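Local atomic coordinates of proline dehydrogenase (Bradyrhizobium japonicum USDA 110, PDB entry 3HAZ), a protein that probably oxidises proline to glutamate in two steps, using FAD in a proline dehydrogenase section and NAD in an aldehyde dehydrogenase section. Residues Thr42-Ile50 and Ala426-His435; Phe211-Gly222 and Asp265-Leu275. All blocks are in the same frame, centred on the assembly; numbering follows the deposited sequence.

How the contacts relate
From the N terminus the chain first forms helix 33-50; contact 1 brings helix 425-434 back against it, closing a loop of 375 residues. Contact 2 is nested inside that loop: it joins helix 204-223 to helix 252-272, with strand 235-238 and the short helix 240-243 in between. The two therefore tie the proline dehydrogenase section at different scales, contact 2 pairing neighbouring helices on the outside of the parallel-stranded barrel, contact 1 fixing an N-terminal helix against a helix near the end of that barrel. Their centres lie about 33 Å apart and their nearest atoms about 19 Å, without touching.

Contact 1. Residues Thr42-Ile50 and Ala426-His435; sequences TATRLIEAI and ALYEQLAKDH. With SO4 (sulfate ion), chain J.
Leu46 drives into the groove of a barrel helix, residues 426-434 of the proline dehydrogenase TIM-barrel section, as helix 42-50 crosses it at 131°, axes 8.0 Å apart. This is the tight side. Leu46 CD2 lies 3.5 Å from Leu427 O and also meets Leu431 CB, while CD1 faces Leu427 CD2. Next to it Ala49 CB packs on Gln430 CB at 3.5 Å, and Ile50 lies alongside Leu427 and also touches Phe469, an FAD-binding residue. Ala426 N, with Glu425 N, binds a sulfate probably from the crystallisation liquor, donating to O1 at 2.6 Å. Toward the other end the contact turns polar and watery. Arg45, bent at chi3 (60°), grips Asp434 side-on: NE gives OD2 a nearly straight bond of 2.9 Å (172°), and NH2 reaches OD1 at 2.8 Å. Gln430 NE2 also donates to Asp434 OD2, 2.9 Å away, from the opposite carboxylate face to Arg45 NE. Without the Asp434 carboxylate, as with an alanine here, Arg45 would probably lose its counter-charge and the Gln430 amide be freer to turn. A water donates to Asp434 OD2 and weakly to Thr42 O. A second joins Thr42 OG1 to His435 NE2, 2.7 Å from the latter.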
loop_
_atom_site.group_PDB
_atom_site.type_symbol
_atom_site.label_atom_id
_atom_site.label_comp_id
_atom_site.label_asym_id
_atom_site.label_seq_id
_atom_site.Cartn_x
_atom_site.Cartn_y
_atom_site.Cartn_z
ATOM N N THR A 42 -43.813 17.150 11.526
ATOM C CA THR A 42 -43.807 18.524 11.032
ATOM C C THR A 42 -42.769 18.733 9.931
ATOM O O THR A 42 -43.069 19.301 8.877
ATOM C CB THR A 42 -43.525 19.540 12.166
ATOM O OG1 THR A 42 -44.619 19.546 13.089
ATOM C CG2 THR A 42 -43.351 20.948 11.602
ATOM N N ALA A 43 -41.547 18.274 10.182
ATOM C CA ALA A 43 -40.450 18.457 9.237
ATOM C C ALA A 43 -40.653 17.684 7.926
ATOM O O ALA A 43 -40.361 18.203 6.845
ATOM C CB ALA A 43 -39.115 18.092 9.886
ATOM N N THR A 44 -41.142 16.448 8.019
ATOM C CA THR A 44 -41.460 15.677 6.817
ATOM C C THR A 44 -42.515 16.408 5.979
ATOM O O THR A 44 -42.406 16.492 4.758
ATOM C CB THR A 44 -41.963 14.255 7.155
ATOM O OG1 THR A 44 -40.957 13.551 7.896
ATOM C CG2 THR A 44 -42.284 13.479 5.883
ATOM N N ARG A 45 -43.531 16.947 6.641
ATOM C CA ARG A 45 -44.577 17.679 5.939
ATOM C C ARG A 45 -44.036 18.939 5.259
ATOM O O ARG A 45 -44.461 19.289 4.159
ATOM C CB ARG A 45 -45.729 18.019 6.885
ATOM C CG ARG A 45 -46.527 16.790 7.336
ATOM C CD ARG A 45 -47.611 17.153 8.338
ATOM N NE ARG A 45 -48.580 18.107 7.805
ATOM C CZ ARG A 45 -49.723 17.766 7.214
ATOM N NH1 ARG A 45 -50.038 16.483 7.069
ATOM N NH2 ARG A 45 -50.552 18.702 6.763
ATOM N N LEU A 46 -43.102 19.618 5.917
ATOM C CA LEU A 46 -42.501 20.817 5.338
ATOM C C LEU A 46 -41.696 20.453 4.092
ATOM O O LEU A 46 -41.810 21.105 3.060
ATOM C CB LEU A 46 -41.618 21.538 6.361
ATOM C CG LEU A 46 -42.303 22.076 7.627
ATOM C CD1 LEU A 46 -41.300 22.783 8.529
ATOM C CD2 LEU A 46 -43.458 23.007 7.293
ATOM N N ILE A 47 -40.900 19.395 4.191
ATOM C CA ILE A 47 -40.051 18.969 3.080
ATOM C C ILE A 47 -40.866 18.409 1.903
ATOM O O ILE A 47 -40.518 18.620 0.743
ATOM C CB ILE A 47 -39.007 17.950 3.552
ATOM C CG1 ILE A 47 -37.963 18.643 4.430
ATOM C CG2 ILE A 47 -38.347 17.256 2.364
ATOM C CD1 ILE A 47 -37.151 17.675 5.269
ATOM N N GLU A 48 -41.952 17.706 2.209
ATOM C CA GLU A 48 -42.882 17.244 1.177
ATOM C C GLU A 48 -43.431 18.411 0.376
ATOM O O GLU A 48 -43.487 18.359 -0.854
ATOM C CB GLU A 48 -44.047 16.465 1.794
ATOM C CG GLU A 48 -43.696 15.058 2.209
ATOM C CD GLU A 48 -44.905 14.282 2.679
ATOM O OE1 GLU A 48 -45.680 14.836 3.485
ATOM O OE2 GLU A 48 -45.079 13.120 2.245
ATOM N N ALA A 49 -43.849 19.459 1.079
ATOM C CA ALA A 49 -44.320 20.666 0.419
ATOM C C ALA A 49 -43.201 21.278 -0.420
ATOM O O ALA A 49 -43.424 21.708 -1.548
ATOM C CB ALA A 49 -44.834 21.678 1.446
ATOM N N ILE A 50 -41.994 21.316 0.136
ATOM C CA ILE A 50 -40.863 21.883 -0.582
ATOM C C ILE A 50 -40.622 21.116 -1.876
ATOM O O ILE A 50 -40.300 21.702 -2.907
ATOM C CB ILE A 50 -39.579 21.858 0.265
ATOM C CG1 ILE A 50 -39.653 22.890 1.392
ATOM C CG2 ILE A 50 -38.365 22.135 -0.609
ATOM C CD1 ILE A 50 -38.494 22.786 2.375
ATOM N N ALA A 426 -42.319 27.521 -0.095
ATOM C CA ALA A 426 -43.130 26.326 0.091
ATOM C C ALA A 426 -43.101 25.907 1.557
ATOM O O ALA A 426 -44.125 25.538 2.127
ATOM C CB ALA A 426 -42.641 25.186 -0.812
ATOM N N LEU A 427 -41.922 25.973 2.165
ATOM C CA LEU A 427 -41.766 25.626 3.573
ATOM C C LEU A 427 -42.761 26.393 4.454
ATOM O O LEU A 427 -43.601 25.795 5.127
ATOM C CB LEU A 427 -40.326 25.897 4.023
ATOM C CG LEU A 427 -39.859 25.434 5.404
ATOM C CD1 LEU A 427 -38.359 25.668 5.554
ATOM C CD2 LEU A 427 -40.632 26.135 6.522
ATOM N N TYR A 428 -42.675 27.718 4.443
ATOM C CA TYR A 428 -43.483 28.514 5.368
ATOM C C TYR A 428 -44.981 28.553 5.039
ATOM O O TYR A 428 -45.806 28.679 5.942
ATOM C CB TYR A 428 -42.899 29.918 5.538
ATOM C CG TYR A 428 -41.664 29.920 6.413
ATOM C CD1 TYR A 428 -40.399 30.101 5.865
ATOM C CD2 TYR A 428 -41.764 29.714 7.788
ATOM C CE1 TYR A 428 -39.261 30.094 6.670
ATOM C CE2 TYR A 428 -40.637 29.699 8.601
ATOM C CZ TYR A 428 -39.389 29.893 8.035
ATOM O OH TYR A 428 -38.269 29.884 8.832
ATOM N N GLU A 429 -45.329 28.436 3.761
ATOM C CA GLU A 429 -46.733 28.299 3.373
ATOM C C GLU A 429 -47.331 27.043 4.005
ATOM O O GLU A 429 -48.436 27.075 4.542
ATOM C CB GLU A 429 -46.877 28.233 1.853
ATOM C CG GLU A 429 -46.785 29.578 1.155
ATOM C CD GLU A 429 -46.969 29.461 -0.348
ATOM O OE1 GLU A 429 -46.981 28.319 -0.860
ATOM O OE2 GLU A 429 -47.098 30.511 -1.015
ATOM N N GLN A 430 -46.593 25.940 3.933
ATOM C CA GLN A 430 -47.041 24.690 4.530
ATOM C C GLN A 430 -47.103 24.809 6.051
ATOM O O GLN A 430 -48.040 24.318 6.680
ATOM C CB GLN A 430 -46.132 23.531 4.128
ATOM C CG GLN A 430 -46.570 22.188 4.715
ATOM C CD GLN A 430 -47.943 21.768 4.222
ATOM O OE1 GLN A 430 -48.288 21.982 3.060
ATOM N NE2 GLN A 430 -48.734 21.166 5.106
ATOM N N LEU A 431 -46.102 25.461 6.635
ATOM C CA LEU A 431 -46.078 25.673 8.078
ATOM C C LEU A 431 -47.322 26.448 8.516
ATOM O O LEU A 431 -47.904 26.174 9.565
ATOM C CB LEU A 431 -44.813 26.434 8.498
ATOM C CG LEU A 431 -44.616 26.619 10.006
ATOM C CD1 LEU A 431 -44.232 25.291 10.666
ATOM C CD2 LEU A 431 -43.563 27.681 10.297
ATOM N N ALA A 432 -47.717 27.422 7.706
ATOM C CA ALA A 432 -48.876 28.244 8.020
ATOM C C ALA A 432 -50.146 27.419 7.901
ATOM O O ALA A 432 -51.064 27.565 8.703
ATOM C CB ALA A 432 -48.937 29.460 7.107
ATOM N N LYS A 433 -50.190 26.546 6.899
ATOM C CA LYS A 433 -51.322 25.641 6.728
ATOM C C LYS A 433 -51.512 24.752 7.947
ATOM O O LYS A 433 -52.640 24.467 8.344
ATOM C CB LYS A 433 -51.140 24.755 5.492
ATOM C CG LYS A 433 -51.237 25.477 4.161
ATOM C CD LYS A 433 -51.333 24.479 3.016
ATOM C CE LYS A 433 -51.130 25.155 1.674
ATOM N NZ LYS A 433 -52.041 26.320 1.506
ATOM N N ASP A 434 -50.408 24.300 8.530
ATOM C CA ASP A 434 -50.471 23.341 9.630
ATOM C C ASP A 434 -50.533 24.027 10.993
ATOM O O ASP A 434 -50.846 23.396 11.999
ATOM C CB ASP A 434 -49.282 22.378 9.570
ATOM C CG ASP A 434 -49.294 21.512 8.319
ATOM O OD1 ASP A 434 -50.371 21.371 7.707
ATOM O OD2 ASP A 434 -48.229 20.974 7.948
ATOM N N HIS A 435 -50.237 25.321 11.025
ATOM C CA HIS A 435 -50.238 26.064 12.280
ATOM C C HIS A 435 -50.713 27.494 12.058
ATOM O O HIS A 435 -49.922 28.384 11.730
ATOM C CB HIS A 435 -48.841 26.042 12.909
ATOM C CG HIS A 435 -48.261 24.666 13.040
ATOM N ND1 HIS A 435 -48.514 23.851 14.123
ATOM C CD2 HIS A 435 -47.439 23.963 12.224
ATOM C CE1 HIS A 435 -47.873 22.705 13.969
ATOM N NE2 HIS A 435 -47.215 22.746 12.823
HETATM S S SO4 J . -39.116 27.941 -2.516
HETATM O O1 SO4 J . -40.358 27.514 -1.873
HETATM O O2 SO4 J . -39.288 27.910 -3.968
HETATM O O3 SO4 J . -38.775 29.302 -2.096
HETATM O O4 SO4 J . -38.042 27.025 -2.134
HETATM O O HOH W 1 -45.962 21.032 9.145
HETATM O O HOH W 2 -46.979 20.340 11.618
#

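Contact 2. Residues Phe211-Gly222 and Asp265-Leu275; sequences FDAYASAIETIG and DLAQRAKAHDL
Two neighbouring helices of the proline dehydrogenase TIM barrel, 204-223 and 252-272, pack side by side and almost parallel (6°), as expected when each follows a strand of a beta-alpha barrel. Leu266 fills the groove at one end: its CD2 sits over one face of the Phe211 ring, a CH-pi contact 3.9 Å from the centroid, and its CD1 meets Tyr214 CD2 at 3.5 Å. Phe211 holds its CG opposite the backbone N (chi1 175°), which carries the ring across to Leu266 and brings CZ to Asp265 OD2. In the middle Ile218 CD1 rests on Leu266 O and its CG2 on Arg269 O. A Schellman motif, with Asp274 at C-prime, ends the second helix; Gly222 CA then lies over the His273 ring, 3.6 Å from its centroid, where a beta-carbon would clash. His273 NE2 donates to Glu219 OE1 at 2.9 Å, nearly straight (175°) and in the ring plane. One water links Glu219 OE2 to Ala215 O and Arg269 NH1; another links it to Arg269 O. Arg269 NE itself pairs with Asp265 OD1. Glu219 is thus held through both oxygens, and the nearby Arg269 and the histidine N-H are likely to favour its ionised form.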
loop_
_atom_site.group_PDB
_atom_site.type_symbol
_atom_site.label_atom_id
_atom_site.label_comp_id
_atom_site.label_asym_id
_atom_site.label_seq_id
_atom_site.Cartn_x
_atom_site.Cartn_y
_atom_site.Cartn_z
ATOM N N PHE A 211 -27.163 56.173 4.452
ATOM C CA PHE A 211 -28.023 56.787 5.463
ATOM C C PHE A 211 -29.304 57.316 4.821
ATOM O O PHE A 211 -30.403 57.027 5.288
ATOM C CB PHE A 211 -27.307 57.920 6.211
ATOM C CG PHE A 211 -28.196 58.662 7.169
ATOM C CD1 PHE A 211 -28.235 58.315 8.510
ATOM C CD2 PHE A 211 -29.017 59.691 6.722
ATOM C CE1 PHE A 211 -29.073 58.992 9.392
ATOM C CE2 PHE A 211 -29.853 60.370 7.598
ATOM C CZ PHE A 211 -29.884 60.020 8.934
ATOM N N ASP A 212 -29.152 58.090 3.747
ATOM C CA ASP A 212 -30.300 58.666 3.049
ATOM C C ASP A 212 -31.225 57.583 2.496
ATOM O O ASP A 212 -32.445 57.692 2.597
ATOM C CB ASP A 212 -29.839 59.592 1.920
ATOM C CG ASP A 212 -29.143 60.842 2.433
ATOM O OD1 ASP A 212 -29.287 61.165 3.630
ATOM O OD2 ASP A 212 -28.448 61.502 1.634
ATOM N N ALA A 213 -30.644 56.542 1.911
ATOM C CA ALA A 213 -31.442 55.433 1.387
ATOM C C ALA A 213 -32.278 54.763 2.481
ATOM O O ALA A 213 -33.472 54.498 2.288
ATOM C CB ALA A 213 -30.553 54.405 0.675
ATOM N N TYR A 214 -31.656 54.485 3.624
ATOM C CA TYR A 214 -32.389 53.918 4.754
ATOM C C TYR A 214 -33.516 54.857 5.174
ATOM O O TYR A 214 -34.642 54.425 5.398
ATOM C CB TYR A 214 -31.477 53.705 5.965
ATOM C CG TYR A 214 -30.445 52.602 5.843
ATOM C CD1 TYR A 214 -30.777 51.352 5.334
ATOM C CD2 TYR A 214 -29.137 52.804 6.288
ATOM C CE1 TYR A 214 -29.818 50.335 5.241
ATOM C CE2 TYR A 214 -28.179 51.801 6.205
ATOM C CZ TYR A 214 -28.522 50.572 5.677
ATOM O OH TYR A 214 -27.570 49.584 5.603
ATOM N N ALA A 215 -33.182 56.141 5.310
ATOM C CA ALA A 215 -34.148 57.150 5.724
ATOM C C ALA A 215 -35.323 57.152 4.766
ATOM O O ALA A 215 -36.474 57.149 5.188
ATOM C CB ALA A 215 -33.496 58.530 5.782
ATOM N N SER A 216 -35.022 57.142 3.470
ATOM C CA SER A 216 -36.059 57.088 2.443
ATOM C C SER A 216 -36.875 55.798 2.523
ATOM O O SER A 216 -38.093 55.821 2.335
ATOM C CB SER A 216 -35.455 57.242 1.040
ATOM O OG SER A 216 -34.937 58.549 0.835
ATOM N N ALA A 217 -36.210 54.674 2.796
ATOM C CA ALA A 217 -36.902 53.384 2.863
ATOM C C ALA A 217 -37.880 53.351 4.040
ATOM O O ALA A 217 -39.008 52.867 3.927
ATOM C CB ALA A 217 -35.883 52.223 2.968
ATOM N N ILE A 218 -37.421 53.860 5.179
ATOM C CA ILE A 218 -38.244 53.957 6.371
ATOM C C ILE A 218 -39.534 54.767 6.117
ATOM O O ILE A 218 -40.609 54.369 6.557
ATOM C CB ILE A 218 -37.427 54.542 7.542
ATOM C CG1 ILE A 218 -36.449 53.486 8.065
ATOM C CG2 ILE A 218 -38.341 55.029 8.660
ATOM C CD1 ILE A 218 -35.379 54.046 9.013
ATOM N N GLU A 219 -39.435 55.880 5.391
ATOM C CA GLU A 219 -40.628 56.647 5.033
ATOM C C GLU A 219 -41.558 55.861 4.108
ATOM O O GLU A 219 -42.774 55.817 4.323
ATOM C CB GLU A 219 -40.259 57.997 4.419
ATOM C CG GLU A 219 -39.560 58.915 5.397
ATOM C CD GLU A 219 -40.262 58.960 6.746
ATOM O OE1 GLU A 219 -41.479 59.252 6.780
ATOM O OE2 GLU A 219 -39.597 58.712 7.773
ATOM N N THR A 220 -40.991 55.227 3.087
ATOM C CA THR A 220 -41.789 54.407 2.179
ATOM C C THR A 220 -42.518 53.295 2.931
ATOM O O THR A 220 -43.734 53.138 2.803
ATOM C CB THR A 220 -40.927 53.781 1.067
ATOM O OG1 THR A 220 -40.381 54.825 0.253
ATOM C CG2 THR A 220 -41.766 52.837 0.195
ATOM N N ILE A 221 -41.763 52.522 3.705
ATOM C CA ILE A 221 -42.331 51.436 4.499
ATOM C C ILE A 221 -43.385 51.981 5.448
ATOM O O ILE A 221 -44.458 51.389 5.606
ATOM C CB ILE A 221 -41.252 50.725 5.341
ATOM C CG1 ILE A 221 -40.366 49.852 4.460
ATOM C CG2 ILE A 221 -41.889 49.876 6.425
ATOM C CD1 ILE A 221 -39.121 49.361 5.177
ATOM N N GLY A 222 -43.061 53.111 6.073
ATOM C CA GLY A 222 -43.929 53.754 7.043
ATOM C C GLY A 222 -45.306 54.073 6.494
ATOM O O GLY A 222 -46.322 53.679 7.068
ATOM N N ASP A 265 -30.465 58.502 14.619
ATOM C CA ASP A 265 -31.367 59.238 13.737
ATOM C C ASP A 265 -32.266 58.275 12.966
ATOM O O ASP A 265 -33.484 58.466 12.888
ATOM C CB ASP A 265 -30.555 60.110 12.771
ATOM C CG ASP A 265 -31.421 61.062 11.953
ATOM O OD1 ASP A 265 -32.655 60.885 11.897
ATOM O OD2 ASP A 265 -30.855 61.997 11.358
ATOM N N LEU A 266 -31.667 57.230 12.407
ATOM C CA LEU A 266 -32.436 56.235 11.669
ATOM C C LEU A 266 -33.423 55.468 12.568
ATOM O O LEU A 266 -34.561 55.243 12.181
ATOM C CB LEU A 266 -31.512 55.278 10.918
ATOM C CG LEU A 266 -30.712 55.846 9.736
ATOM C CD1 LEU A 266 -29.801 54.770 9.126
ATOM C CD2 LEU A 266 -31.629 56.445 8.664
ATOM N N ALA A 267 -32.988 55.086 13.765
ATOM C CA ALA A 267 -33.859 54.396 14.719
ATOM C C ALA A 267 -35.063 55.261 15.109
ATOM O O ALA A 267 -36.181 54.765 15.230
ATOM C CB ALA A 267 -33.072 54.001 15.968
ATOM N N GLN A 268 -34.817 56.552 15.307
ATOM C CA GLN A 268 -35.874 57.496 15.647
ATOM C C GLN A 268 -36.903 57.591 14.519
ATOM O O GLN A 268 -38.104 57.662 14.765
ATOM C CB GLN A 268 -35.284 58.873 15.944
ATOM C CG GLN A 268 -34.333 58.920 17.153
ATOM C CD GLN A 268 -33.716 60.298 17.348
ATOM O OE1 GLN A 268 -33.693 61.114 16.420
ATOM N NE2 GLN A 268 -33.221 60.570 18.556
ATOM N N ARG A 269 -36.423 57.583 13.283
ATOM C CA ARG A 269 -37.306 57.658 12.131
ATOM C C ARG A 269 -38.157 56.401 12.028
ATOM O O ARG A 269 -39.324 56.466 11.640
ATOM C CB ARG A 269 -36.494 57.853 10.855
ATOM C CG ARG A 269 -35.957 59.270 10.681
ATOM C CD ARG A 269 -34.771 59.278 9.732
ATOM N NE ARG A 269 -34.260 60.622 9.504
ATOM C CZ ARG A 269 -34.718 61.441 8.565
ATOM N NH1 ARG A 269 -35.708 61.056 7.768
ATOM N NH2 ARG A 269 -34.190 62.647 8.428
ATOM N N ALA A 270 -37.558 55.258 12.362
ATOM C CA ALA A 270 -38.266 53.985 12.370
ATOM C C ALA A 270 -39.282 53.960 13.513
ATOM O O ALA A 270 -40.413 53.511 13.346
ATOM C CB ALA A 270 -37.272 52.833 12.511
ATOM N N LYS A 271 -38.862 54.443 14.676
ATOM C CA LYS A 271 -39.738 54.516 15.836
ATOM C C LYS A 271 -41.000 55.319 15.520
ATOM O O LYS A 271 -42.103 54.923 15.890
ATOM C CB LYS A 271 -39.002 55.136 17.030
ATOM C CG LYS A 271 -39.926 55.523 18.184
ATOM C CD LYS A 271 -39.127 55.905 19.423
ATOM C CE LYS A 271 -40.030 56.295 20.582
ATOM N NZ LYS A 271 -40.535 57.688 20.462
ATOM N N ALA A 272 -40.830 56.443 14.828
ATOM C CA ALA A 272 -41.955 57.308 14.489
ATOM C C ALA A 272 -43.015 56.593 13.642
ATOM O O ALA A 272 -44.172 56.989 13.644
ATOM C CB ALA A 272 -41.472 58.576 13.794
ATOM N N HIS A 273 -42.622 55.546 12.920
ATOM C CA HIS A 273 -43.598 54.731 12.196
ATOM C C HIS A 273 -43.845 53.419 12.921
ATOM O O HIS A 273 -44.520 52.529 12.394
ATOM C CB HIS A 273 -43.145 54.450 10.760
ATOM C CG HIS A 273 -43.200 55.648 9.867
ATOM N ND1 HIS A 273 -44.346 56.392 9.690
ATOM C CD2 HIS A 273 -42.249 56.230 9.099
ATOM C CE1 HIS A 273 -44.100 57.384 8.852
ATOM N NE2 HIS A 273 -42.833 57.310 8.481
ATOM N N ASP A 274 -43.290 53.308 14.124
ATOM C CA ASP A 274 -43.419 52.108 14.948
ATOM C C ASP A 274 -43.017 50.856 14.178
ATOM O O ASP A 274 -43.756 49.874 14.155
ATOM C CB ASP A 274 -44.851 51.964 15.467
ATOM C CG ASP A 274 -44.956 50.984 16.622
ATOM O OD1 ASP A 274 -43.962 50.834 17.362
ATOM O OD2 ASP A 274 -46.027 50.364 16.788
ATOM N N LEU A 275 -41.843 50.898 13.554
ATOM C CA LEU A 275 -41.355 49.787 12.740
ATOM C C LEU A 275 -40.417 48.866 13.516
ATOM O O LEU A 275 -39.890 49.235 14.559
ATOM C CB LEU A 275 -40.625 50.316 11.497
ATOM C CG LEU A 275 -41.394 51.236 10.536
ATOM C CD1 LEU A 275 -40.459 51.697 9.419
ATOM C CD2 LEU A 275 -42.634 50.542 9.967
HETATM O O HOH W 3 -36.993 58.384 7.439
HETATM O O HOH W 4 -40.097 58.805 10.299
#